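Long-range contacts in mutual gliding-motility protein MglA (Myxococcus xanthus DK 1622, PDB 6HJO), which acts as a small GTPase switch, bound here to GDP, that coordinates social and adventurous gliding motility and sets gliding direction and speed: residues C13-Y18 and F74-V79; D104-R109 and L145-T150; P135-Y140 and N162-Q167. All blocks are in the same frame, centred on the assembly; numbering follows the deposited sequence.

Interaction 1: residues C13-Y18 and F74-V79; sequences CKIVYY and FHLYTV
Lys14 lays its side chain across the ring of Tyr77, crossing it at about a right angle. From CB the chain sets off with CG anti to the backbone N (chi1 -169°) and stays extended. Lys14 CG reaches Tyr77 CD1 at 3.8 Å, and Lys14 CE sits over one face of the ring, 3.6 Å from Tyr77 CG, as a CH-pi contact. Lys14 NZ, 4.7 Å from the centroid of the Tyr77 ring, makes a cation-pi interaction and is also hydrogen-bonded to the carbonyls of Ile92 and Lys94, which fix it. Phe56 stacks with the Tyr77 ring.

On the other side of the sheet, CD1 of Phe74 is met by Ile15 CD1 at 3.5 Å and, obliquely, by Cys13 SG in a sulfur-aromatic contact. Between these two faces the backbones pair in parallel through four bonds, the first from His75 N to Cys13 O. Thr78 OG1 donates to Tyr17 O over 2.8 Å, from above the carbonyl plane, and a water joins the same oxygen to Val79 N. These are neighbouring parallel strands of the central sheet of a Ras-like GTPase, leading into the P-loop and the predicted GTP-binding residues that begin at Thr78.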
loop_
_atom_site.group_PDB
_atom_site.type_symbol
_atom_site.label_atom_id
_atom_site.label_comp_id
_atom_site.label_asym_id
_atom_site.label_seq_id
_atom_site.Cartn_x
_atom_site.Cartn_y
_atom_site.Cartn_z
ATOM N N CYS A 13 -0.353 -1.640 -17.989
ATOM C CA CYS A 13 -1.348 -0.601 -18.174
ATOM C C CYS A 13 -2.311 -0.507 -16.997
ATOM O O CYS A 13 -2.670 -1.521 -16.402
ATOM C CB CYS A 13 -2.065 -0.775 -19.501
ATOM S SG CYS A 13 -3.201 -2.163 -19.500
ATOM N N LYS A 14 -2.684 0.728 -16.647
ATOM C CA LYS A 14 -3.492 1.055 -15.491
ATOM C C LYS A 14 -4.925 1.351 -15.882
ATOM O O LYS A 14 -5.183 2.239 -16.695
ATOM C CB LYS A 14 -2.863 2.236 -14.732
ATOM C CG LYS A 14 -3.464 2.513 -13.365
ATOM C CD LYS A 14 -2.803 3.735 -12.758
ATOM C CE LYS A 14 -3.279 3.965 -11.352
ATOM N NZ LYS A 14 -2.708 5.207 -10.795
ATOM N N ILE A 15 -5.841 0.576 -15.308
ATOM C CA ILE A 15 -7.288 0.712 -15.500
ATOM C C ILE A 15 -7.881 1.183 -14.195
ATOM O O ILE A 15 -7.750 0.501 -13.179
ATOM C CB ILE A 15 -7.960 -0.546 -16.117
ATOM C CG1 ILE A 15 -7.388 -0.783 -17.559
ATOM C CG2 ILE A 15 -9.514 -0.347 -16.193
ATOM C CD1 ILE A 15 -7.605 -2.148 -18.103
ATOM N N VAL A 16 -8.482 2.391 -14.213
ATOM C CA VAL A 16 -9.056 2.994 -13.015
ATOM C C VAL A 16 -10.584 2.835 -12.994
ATOM O O VAL A 16 -11.252 3.224 -13.949
ATOM C CB VAL A 16 -8.587 4.475 -12.818
ATOM C CG1 VAL A 16 -9.367 5.182 -11.701
ATOM C CG2 VAL A 16 -7.077 4.541 -12.540
ATOM N N TYR A 17 -11.123 2.254 -11.909
ATOM C CA TYR A 17 -12.581 2.171 -11.707
ATOM C C TYR A 17 -12.905 3.407 -10.889
ATOM O O TYR A 17 -12.287 3.662 -9.843
ATOM C CB TYR A 17 -12.999 0.858 -10.989
ATOM C CG TYR A 17 -13.085 -0.319 -11.937
ATOM C CD1 TYR A 17 -11.944 -0.826 -12.557
ATOM C CD2 TYR A 17 -14.309 -0.898 -12.250
ATOM C CE1 TYR A 17 -12.023 -1.864 -13.479
ATOM C CE2 TYR A 17 -14.399 -1.959 -13.151
ATOM C CZ TYR A 17 -13.254 -2.436 -13.765
ATOM O OH TYR A 17 -13.330 -3.477 -14.648
ATOM N N TYR A 18 -13.801 4.211 -11.413
ATOM C CA TYR A 18 -14.186 5.505 -10.874
ATOM C C TYR A 18 -15.703 5.582 -10.733
ATOM O O TYR A 18 -16.427 4.987 -11.510
ATOM C CB TYR A 18 -13.717 6.579 -11.877
ATOM C CG TYR A 18 -13.354 7.913 -11.269
ATOM C CD1 TYR A 18 -14.314 8.913 -11.102
ATOM C CD2 TYR A 18 -12.044 8.187 -10.877
ATOM C CE1 TYR A 18 -13.978 10.153 -10.564
ATOM C CE2 TYR A 18 -11.688 9.441 -10.384
ATOM C CZ TYR A 18 -12.658 10.421 -10.236
ATOM O OH TYR A 18 -12.314 11.648 -9.742
ATOM N N PHE A 74 -2.275 -6.023 -16.878
ATOM C CA PHE A 74 -3.311 -5.090 -16.467
ATOM C C PHE A 74 -3.269 -4.840 -14.965
ATOM O O PHE A 74 -3.175 -5.785 -14.182
ATOM C CB PHE A 74 -4.703 -5.593 -16.917
ATOM C CG PHE A 74 -4.855 -5.635 -18.422
ATOM C CD1 PHE A 74 -5.258 -4.508 -19.129
ATOM C CD2 PHE A 74 -4.561 -6.790 -19.137
ATOM C CE1 PHE A 74 -5.355 -4.529 -20.532
ATOM C CE2 PHE A 74 -4.681 -6.818 -20.536
ATOM C CZ PHE A 74 -5.085 -5.686 -21.221
ATOM N N HIS A 75 -3.339 -3.552 -14.570
ATOM C CA HIS A 75 -3.352 -3.113 -13.174
ATOM C C HIS A 75 -4.700 -2.427 -12.952
ATOM O O HIS A 75 -5.004 -1.453 -13.639
ATOM C CB HIS A 75 -2.190 -2.145 -12.880
ATOM C CG HIS A 75 -0.818 -2.742 -13.053
ATOM N ND1 HIS A 75 0.018 -2.950 -11.969
ATOM C CD2 HIS A 75 -0.175 -3.134 -14.181
ATOM C CE1 HIS A 75 1.134 -3.460 -12.469
ATOM N NE2 HIS A 75 1.053 -3.607 -13.792
ATOM N N LEU A 76 -5.538 -2.992 -12.079
ATOM C CA LEU A 76 -6.896 -2.464 -11.800
ATOM C C LEU A 76 -6.830 -1.715 -10.474
ATOM O O LEU A 76 -6.405 -2.295 -9.481
ATOM C CB LEU A 76 -7.915 -3.624 -11.747
ATOM C CG LEU A 76 -8.691 -4.000 -13.017
ATOM C CD1 LEU A 76 -7.807 -4.213 -14.244
ATOM C CD2 LEU A 76 -9.630 -5.187 -12.766
ATOM N N TYR A 77 -7.164 -0.409 -10.485
ATOM C CA TYR A 77 -7.079 0.504 -9.326
ATOM C C TYR A 77 -8.433 1.170 -9.047
ATOM O O TYR A 77 -9.139 1.510 -9.987
ATOM C CB TYR A 77 -6.065 1.630 -9.629
ATOM C CG TYR A 77 -4.634 1.251 -9.327
ATOM C CD1 TYR A 77 -3.898 0.458 -10.207
ATOM C CD2 TYR A 77 -4.015 1.675 -8.153
ATOM C CE1 TYR A 77 -2.578 0.082 -9.917
ATOM C CE2 TYR A 77 -2.693 1.315 -7.862
ATOM C CZ TYR A 77 -1.988 0.505 -8.741
ATOM O OH TYR A 77 -0.694 0.128 -8.463
ATOM N N THR A 78 -8.755 1.406 -7.751
ATOM C CA THR A 78 -9.967 2.120 -7.332
ATOM C C THR A 78 -9.770 2.759 -5.971
ATOM O O THR A 78 -8.955 2.269 -5.189
ATOM C CB THR A 78 -11.248 1.242 -7.415
ATOM O OG1 THR A 78 -12.387 2.090 -7.551
ATOM C CG2 THR A 78 -11.424 0.290 -6.218
ATOM N N VAL A 79 -10.494 3.861 -5.704
ATOM C CA VAL A 79 -10.549 4.503 -4.392
ATOM C C VAL A 79 -11.900 4.006 -3.816
ATOM O O VAL A 79 -12.936 4.507 -4.216
ATOM C CB VAL A 79 -10.457 6.056 -4.426
ATOM C CG1 VAL A 79 -10.777 6.649 -3.053
ATOM C CG2 VAL A 79 -9.079 6.516 -4.902
HETATM O O HOH W 1 -11.497 5.520 -8.033
#

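Interaction 2: residues D104-R109 and L145-T150. With GDP (guanosine-5'-diphosphate), chain C.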
loop_
_atom_site.group_PDB
_atom_site.type_symbol
_atom_site.label_atom_id
_atom_site.label_comp_id
_atom_site.label_asym_id
_atom_site.label_seq_id
_atom_site.Cartn_x
_atom_site.Cartn_y
_atom_site.Cartn_z
ATOM N N ASP A 104 -24.084 4.150 -10.007
ATOM C CA ASP A 104 -25.020 3.503 -9.101
ATOM C C ASP A 104 -26.421 3.816 -9.668
ATOM O O ASP A 104 -26.812 4.982 -9.748
ATOM C CB ASP A 104 -24.847 4.054 -7.679
ATOM C CG ASP A 104 -25.668 3.348 -6.620
ATOM O OD1 ASP A 104 -26.868 3.048 -6.888
ATOM O OD2 ASP A 104 -25.131 3.114 -5.507
ATOM N N SER A 105 -27.161 2.778 -10.078
ATOM C CA SER A 105 -28.479 2.944 -10.724
ATOM C C SER A 105 -29.596 3.440 -9.821
ATOM O O SER A 105 -30.678 3.729 -10.338
ATOM C CB SER A 105 -28.906 1.656 -11.415
ATOM O OG SER A 105 -28.089 1.433 -12.554
ATOM N N GLN A 106 -29.376 3.519 -8.491
ATOM C CA GLN A 106 -30.420 3.976 -7.560
ATOM C C GLN A 106 -30.757 5.437 -7.802
ATOM O O GLN A 106 -29.855 6.256 -8.011
ATOM C CB GLN A 106 -29.982 3.781 -6.105
ATOM C CG GLN A 106 -29.825 2.326 -5.696
ATOM C CD GLN A 106 -29.301 2.208 -4.289
ATOM O OE1 GLN A 106 -30.054 1.982 -3.352
ATOM N NE2 GLN A 106 -27.999 2.375 -4.111
ATOM N N ILE A 107 -32.058 5.770 -7.750
ATOM C CA ILE A 107 -32.576 7.127 -7.955
ATOM C C ILE A 107 -31.871 8.149 -7.033
ATOM O O ILE A 107 -31.460 9.217 -7.498
ATOM C CB ILE A 107 -34.118 7.155 -7.783
ATOM C CG1 ILE A 107 -34.852 6.334 -8.887
ATOM C CG2 ILE A 107 -34.626 8.597 -7.662
ATOM C CD1 ILE A 107 -36.368 5.841 -8.443
ATOM N N GLU A 108 -31.696 7.787 -5.750
ATOM C CA GLU A 108 -31.054 8.603 -4.721
ATOM C C GLU A 108 -29.561 8.846 -4.978
ATOM O O GLU A 108 -28.983 9.716 -4.327
ATOM C CB GLU A 108 -31.242 7.964 -3.325
ATOM C CG GLU A 108 -32.694 7.721 -2.916
ATOM C CD GLU A 108 -33.306 6.390 -3.333
ATOM O OE1 GLU A 108 -32.668 5.639 -4.110
ATOM O OE2 GLU A 108 -34.441 6.104 -2.882
ATOM N N ARG A 109 -28.935 8.095 -5.910
ATOM C CA ARG A 109 -27.497 8.235 -6.211
ATOM C C ARG A 109 -27.213 8.870 -7.589
ATOM O O ARG A 109 -26.060 8.962 -7.994
ATOM C CB ARG A 109 -26.775 6.881 -6.034
ATOM C CG ARG A 109 -26.925 6.271 -4.610
ATOM C CD ARG A 109 -26.228 7.096 -3.527
ATOM N NE ARG A 109 -24.771 7.046 -3.683
ATOM C CZ ARG A 109 -23.921 7.961 -3.229
ATOM N NH1 ARG A 109 -24.368 9.036 -2.590
ATOM N NH2 ARG A 109 -22.616 7.808 -3.410
ATOM N N LEU A 145 -31.849 -3.766 -8.324
ATOM C CA LEU A 145 -32.615 -3.043 -7.308
ATOM C C LEU A 145 -33.940 -2.462 -7.784
ATOM O O LEU A 145 -34.045 -2.028 -8.936
ATOM C CB LEU A 145 -31.755 -1.952 -6.630
ATOM C CG LEU A 145 -30.591 -2.459 -5.765
ATOM C CD1 LEU A 145 -29.703 -1.332 -5.341
ATOM C CD2 LEU A 145 -31.082 -3.240 -4.518
ATOM N N PRO A 146 -34.983 -2.465 -6.903
ATOM C CA PRO A 146 -36.286 -1.913 -7.314
ATOM C C PRO A 146 -36.289 -0.391 -7.486
ATOM O O PRO A 146 -37.105 0.130 -8.251
ATOM C CB PRO A 146 -37.251 -2.385 -6.200
ATOM C CG PRO A 146 -36.398 -2.559 -5.011
ATOM C CD PRO A 146 -35.023 -2.966 -5.509
ATOM N N ASN A 147 -35.402 0.324 -6.764
ATOM C CA ASN A 147 -35.280 1.793 -6.849
ATOM C C ASN A 147 -34.302 2.245 -7.960
ATOM O O ASN A 147 -33.831 3.382 -7.923
ATOM C CB ASN A 147 -34.904 2.402 -5.481
ATOM C CG ASN A 147 -33.582 1.911 -4.907
ATOM O OD1 ASN A 147 -33.211 0.743 -5.037
ATOM N ND2 ASN A 147 -32.850 2.788 -4.236
ATOM N N ALA A 148 -34.024 1.357 -8.960
ATOM C CA ALA A 148 -33.135 1.626 -10.096
ATOM C C ALA A 148 -33.803 2.453 -11.178
ATOM O O ALA A 148 -34.944 2.166 -11.588
ATOM C CB ALA A 148 -32.604 0.326 -10.701
ATOM N N VAL A 149 -33.090 3.469 -11.669
ATOM C CA VAL A 149 -33.603 4.283 -12.769
ATOM C C VAL A 149 -33.477 3.447 -14.071
ATOM O O VAL A 149 -32.698 2.495 -14.109
ATOM C CB VAL A 149 -33.017 5.731 -12.849
ATOM C CG1 VAL A 149 -32.583 6.238 -11.490
ATOM C CG2 VAL A 149 -31.857 5.835 -13.816
ATOM N N THR A 150 -34.279 3.747 -15.092
ATOM C CA THR A 150 -34.254 2.990 -16.351
ATOM C C THR A 150 -32.911 3.198 -17.049
ATOM O O THR A 150 -32.223 4.182 -16.759
ATOM C CB THR A 150 -35.422 3.392 -17.259
ATOM O OG1 THR A 150 -35.171 4.683 -17.820
ATOM C CG2 THR A 150 -36.810 3.339 -16.554
HETATM P PB GDP C . -17.332 1.079 -3.750
HETATM O O1B GDP C . -17.282 2.098 -2.652
HETATM O O2B GDP C . -17.662 1.660 -5.057
HETATM O O3B GDP C . -16.100 0.248 -3.768
HETATM O O3A GDP C . -18.565 0.122 -3.410
HETATM P PA GDP C . -18.783 -1.400 -2.997
HETATM O O1A GDP C . -18.109 -1.693 -1.733
HETATM O O2A GDP C . -18.339 -2.313 -4.136
HETATM O "O5'" GDP C . -20.392 -1.469 -2.863
HETATM C "C5'" GDP C . -21.094 -0.896 -1.733
HETATM C "C4'" GDP C . -22.290 -1.760 -1.398
HETATM O "O4'" GDP C . -23.135 -1.903 -2.566
HETATM C "C3'" GDP C . -21.979 -3.181 -0.915
HETATM O "O3'" GDP C . -22.909 -3.527 0.102
HETATM C "C2'" GDP C . -22.180 -4.016 -2.184
HETATM O "O2'" GDP C . -22.505 -5.387 -1.979
HETATM C "C1'" GDP C . -23.351 -3.277 -2.821
HETATM N N9 GDP C . -23.462 -3.474 -4.267
HETATM C C8 GDP C . -22.488 -3.316 -5.220
HETATM N N7 GDP C . -22.911 -3.562 -6.438
HETATM C C5 GDP C . -24.245 -3.910 -6.275
HETATM C C6 GDP C . -25.250 -4.299 -7.222
HETATM O O6 GDP C . -25.099 -4.451 -8.430
HETATM N N1 GDP C . -26.476 -4.544 -6.629
HETATM C C2 GDP C . -26.725 -4.465 -5.282
HETATM N N2 GDP C . -27.969 -4.726 -4.876
HETATM N N3 GDP C . -25.796 -4.132 -4.386
HETATM C C4 GDP C . -24.597 -3.862 -4.941
#
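Asn147 turns CG between its backbone N and carbonyl carbon (chi1 60°), while Gln106 places CG beside its backbone N (chi1 -66°) and runs on extended; the two amide planes stand 86° apart. ND2 of Asn147 gives a fairly straight bond to Gln106 OE1 at 3.0 Å, and a more bent one to Glu108 OE1 at 2.9 Å, met on the syn side of a carboxylate that the bend at chi2 brings round. Two acceptors thus grip one amide nitrogen and fix its rotation. Gln106 NE2 turns back to Asp104, whose OD1 accepts on its syn lone pair, while the anti lone pair takes Gln106 N in an Asx turn. Replacing Gln106 with alanine would probably leave Asn147 ND2 with Glu108 alone of these two acceptors and open a gap beside Leu145 CD1, which packs on Gln106 CG at 3.7 Å.

At a single backbone bridge, Val149 N donates to Ser105 O. Asn147 O accepts from Ile107 N, and Ile107 CG1 is pressed tightly on Val149 CG1 at 3.5 Å. Leu145 CD2 lies 3.5 Å from N2 of the GDP guanine, and Asp104 OD2 forms a salt bridge with Lys142. The contact joins the loop between strand 98-104 and helix 110-126 to the loop leading into helix 151-158, whose Met154 touches Ser105 and Val149.

Interaction 3: residues P135-Y140 and N162-Q167; sequences PYVIQY and NIPEYQ
Over one face of the Tyr136 ring lies the end of Ile163, its CD1 3.5 Å from Tyr136 CE2 and 4.0 Å from the ring centroid in a CH-pi contact. The Tyr140 ring is approached differently: OE2 of Glu165 comes to its edge near the ring plane, and the carboxylate stands almost perpendicular to the ring, 86° between the planes.

Tyr140 OH donates to Glu165 OE1 over 2.7 Å, reaching that oxygen from above the carboxylate plane. The glutamate has further partners, for Asn159 ND2 also donates to OE1 and Arg155 forms a salt bridge with OE2; together they hold the carboxylate in place against the tyrosine and would be expected to favour its charged form. Glu165 runs extended beyond CG alongside Ile138, pointing the same way, and its CB touches Ile138 CG2 at 3.7 Å.

Ile163 reaches into the contact because its CG1 lies between the backbone N and the carbonyl carbon (chi1 55°) and the chain bends again at chi2 (86°), which together carry CD1 to Ile138 CG2 as well as to the Tyr136 ring. Val137 CG1 packs on Pro164 CB at 4.0 Å.

Three backbone bonds tie the strands in parallel: Ile138 N to Pro164 O, Tyr166 N to Ile138 O at 3.0 Å, and Tyr140 N to Tyr166 O. On the opposite side of the sheet from Tyr140 and Glu165, Tyr166 rests on Thr179 and Ala182 of helix 176-191, while Gln139 NE2 is hydrogen-bonded to Asn28 and Thr179. Strand 136-141, helix 151-158 and strand 165-167 form a beta-alpha-beta unit at one border of the central sheet, the parallel crossover characteristic of the P-loop GTPase fold.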
loop_
_atom_site.group_PDB
_atom_site.type_symbol
_atom_site.label_atom_id
_atom_site.label_comp_id
_atom_site.label_asym_id
_atom_site.label_seq_id
_atom_site.Cartn_x
_atom_site.Cartn_y
_atom_site.Cartn_z
ATOM N N PRO A 135 -9.384 5.740 -23.495
ATOM C CA PRO A 135 -10.238 4.536 -23.412
ATOM C C PRO A 135 -11.121 4.657 -22.178
ATOM O O PRO A 135 -10.616 4.793 -21.050
ATOM C CB PRO A 135 -9.225 3.398 -23.276
ATOM C CG PRO A 135 -7.996 3.920 -23.974
ATOM C CD PRO A 135 -7.951 5.363 -23.550
ATOM N N TYR A 136 -12.439 4.752 -22.404
ATOM C CA TYR A 136 -13.381 4.997 -21.333
ATOM C C TYR A 136 -14.709 4.254 -21.581
ATOM O O TYR A 136 -15.249 4.318 -22.685
ATOM C CB TYR A 136 -13.601 6.531 -21.221
ATOM C CG TYR A 136 -14.839 6.939 -20.452
ATOM C CD1 TYR A 136 -15.027 6.541 -19.134
ATOM C CD2 TYR A 136 -15.800 7.762 -21.029
ATOM C CE1 TYR A 136 -16.187 6.873 -18.439
ATOM C CE2 TYR A 136 -16.945 8.139 -20.327
ATOM C CZ TYR A 136 -17.136 7.682 -19.035
ATOM O OH TYR A 136 -18.254 8.034 -18.331
ATOM N N VAL A 137 -15.180 3.498 -20.574
ATOM C CA VAL A 137 -16.444 2.750 -20.650
ATOM C C VAL A 137 -17.286 3.082 -19.409
ATOM O O VAL A 137 -16.722 3.369 -18.346
ATOM C CB VAL A 137 -16.256 1.215 -20.827
ATOM C CG1 VAL A 137 -15.341 0.868 -22.002
ATOM C CG2 VAL A 137 -15.818 0.523 -19.536
ATOM N N ILE A 138 -18.626 3.061 -19.550
ATOM C CA ILE A 138 -19.527 3.321 -18.434
ATOM C C ILE A 138 -20.303 2.039 -18.058
ATOM O O ILE A 138 -20.745 1.285 -18.927
ATOM C CB ILE A 138 -20.456 4.577 -18.654
ATOM C CG1 ILE A 138 -21.244 4.940 -17.364
ATOM C CG2 ILE A 138 -21.393 4.416 -19.854
ATOM C CD1 ILE A 138 -21.649 6.381 -17.249
ATOM N N GLN A 139 -20.424 1.783 -16.766
ATOM C CA GLN A 139 -21.173 0.645 -16.264
ATOM C C GLN A 139 -22.367 1.155 -15.460
ATOM O O GLN A 139 -22.167 1.959 -14.545
ATOM C CB GLN A 139 -20.266 -0.261 -15.414
ATOM C CG GLN A 139 -20.979 -1.497 -14.900
ATOM C CD GLN A 139 -20.173 -2.238 -13.878
ATOM O OE1 GLN A 139 -20.279 -1.985 -12.681
ATOM N NE2 GLN A 139 -19.357 -3.187 -14.324
ATOM N N TYR A 140 -23.599 0.701 -15.797
ATOM C CA TYR A 140 -24.800 1.036 -15.036
ATOM C C TYR A 140 -24.993 -0.115 -14.074
ATOM O O TYR A 140 -25.529 -1.163 -14.443
ATOM C CB TYR A 140 -26.058 1.246 -15.926
ATOM C CG TYR A 140 -25.852 2.220 -17.065
ATOM C CD1 TYR A 140 -25.149 3.408 -16.880
ATOM C CD2 TYR A 140 -26.373 1.965 -18.329
ATOM C CE1 TYR A 140 -24.968 4.310 -17.919
ATOM C CE2 TYR A 140 -26.188 2.859 -19.381
ATOM C CZ TYR A 140 -25.483 4.029 -19.171
ATOM O OH TYR A 140 -25.288 4.912 -20.200
ATOM N N ASN A 162 -22.160 8.735 -26.135
ATOM C CA ASN A 162 -22.447 7.385 -26.645
ATOM C C ASN A 162 -21.210 6.446 -26.630
ATOM O O ASN A 162 -20.916 5.733 -27.605
ATOM C CB ASN A 162 -23.095 7.487 -28.057
ATOM C CG ASN A 162 -23.594 6.191 -28.619
ATOM O OD1 ASN A 162 -24.321 5.415 -27.960
ATOM N ND2 ASN A 162 -23.182 5.928 -29.844
ATOM N N ILE A 163 -20.470 6.466 -25.521
ATOM C CA ILE A 163 -19.319 5.575 -25.379
ATOM C C ILE A 163 -19.812 4.163 -24.908
ATOM O O ILE A 163 -20.986 4.043 -24.520
ATOM C CB ILE A 163 -18.181 6.193 -24.504
ATOM C CG1 ILE A 163 -18.681 6.639 -23.101
ATOM C CG2 ILE A 163 -17.469 7.331 -25.259
ATOM C CD1 ILE A 163 -18.686 5.586 -22.045
ATOM N N PRO A 164 -18.977 3.085 -24.972
ATOM C CA PRO A 164 -19.466 1.759 -24.556
ATOM C C PRO A 164 -20.075 1.718 -23.158
ATOM O O PRO A 164 -19.505 2.260 -22.211
ATOM C CB PRO A 164 -18.244 0.862 -24.707
ATOM C CG PRO A 164 -17.405 1.541 -25.752
ATOM C CD PRO A 164 -17.580 3.004 -25.462
ATOM N N GLU A 165 -21.276 1.143 -23.066
ATOM C CA GLU A 165 -22.057 1.037 -21.829
ATOM C C GLU A 165 -22.475 -0.377 -21.536
ATOM O O GLU A 165 -22.805 -1.120 -22.461
ATOM C CB GLU A 165 -23.271 1.977 -21.825
ATOM C CG GLU A 165 -24.098 1.991 -23.099
ATOM C CD GLU A 165 -25.450 2.616 -22.855
ATOM O OE1 GLU A 165 -25.512 3.858 -22.713
ATOM O OE2 GLU A 165 -26.437 1.856 -22.743
ATOM N N TYR A 166 -22.431 -0.761 -20.252
ATOM C CA TYR A 166 -22.775 -2.111 -19.816
ATOM C C TYR A 166 -23.646 -2.085 -18.592
ATOM O O TYR A 166 -23.378 -1.346 -17.655
ATOM C CB TYR A 166 -21.499 -2.945 -19.572
ATOM C CG TYR A 166 -20.685 -3.090 -20.839
ATOM C CD1 TYR A 166 -21.009 -4.055 -21.790
ATOM C CD2 TYR A 166 -19.715 -2.148 -21.177
ATOM C CE1 TYR A 166 -20.364 -4.102 -23.027
ATOM C CE2 TYR A 166 -19.103 -2.156 -22.431
ATOM C CZ TYR A 166 -19.403 -3.159 -23.337
ATOM O OH TYR A 166 -18.766 -3.204 -24.547
ATOM N N GLN A 167 -24.684 -2.911 -18.598
ATOM C CA GLN A 167 -25.609 -3.067 -17.484
ATOM C C GLN A 167 -25.036 -4.175 -16.606
ATOM O O GLN A 167 -24.612 -5.217 -17.108
ATOM C CB GLN A 167 -27.003 -3.414 -17.992
ATOM C CG GLN A 167 -27.557 -2.347 -18.924
ATOM C CD GLN A 167 -28.749 -2.848 -19.697
ATOM O OE1 GLN A 167 -29.616 -3.532 -19.171
ATOM N NE2 GLN A 167 -28.804 -2.520 -20.972
#

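How the interactions relate
Interactions 1 and 3 belong to the same sheet, their centres about 15 Å apart, with strand 98-104 between them: it pairs with strand 10-18 on one side and with strand 136-141 on the other. Interaction 2 begins where strand 98-104 ends, and it touches interaction 3 directly, Ser105 OG lying 3.8 Å from Tyr140 C. Along the chain the segments of interactions 2 and 3 alternate, whereas interaction 1 closes before either opens. Their distances from the nucleotide differ: Leu145 of interaction 2 contacts the guanine, whereas the Thr78 side chain of interaction 1 stays about 5 Å from GDP and that of Gln139 in interaction 3 about 7 Å.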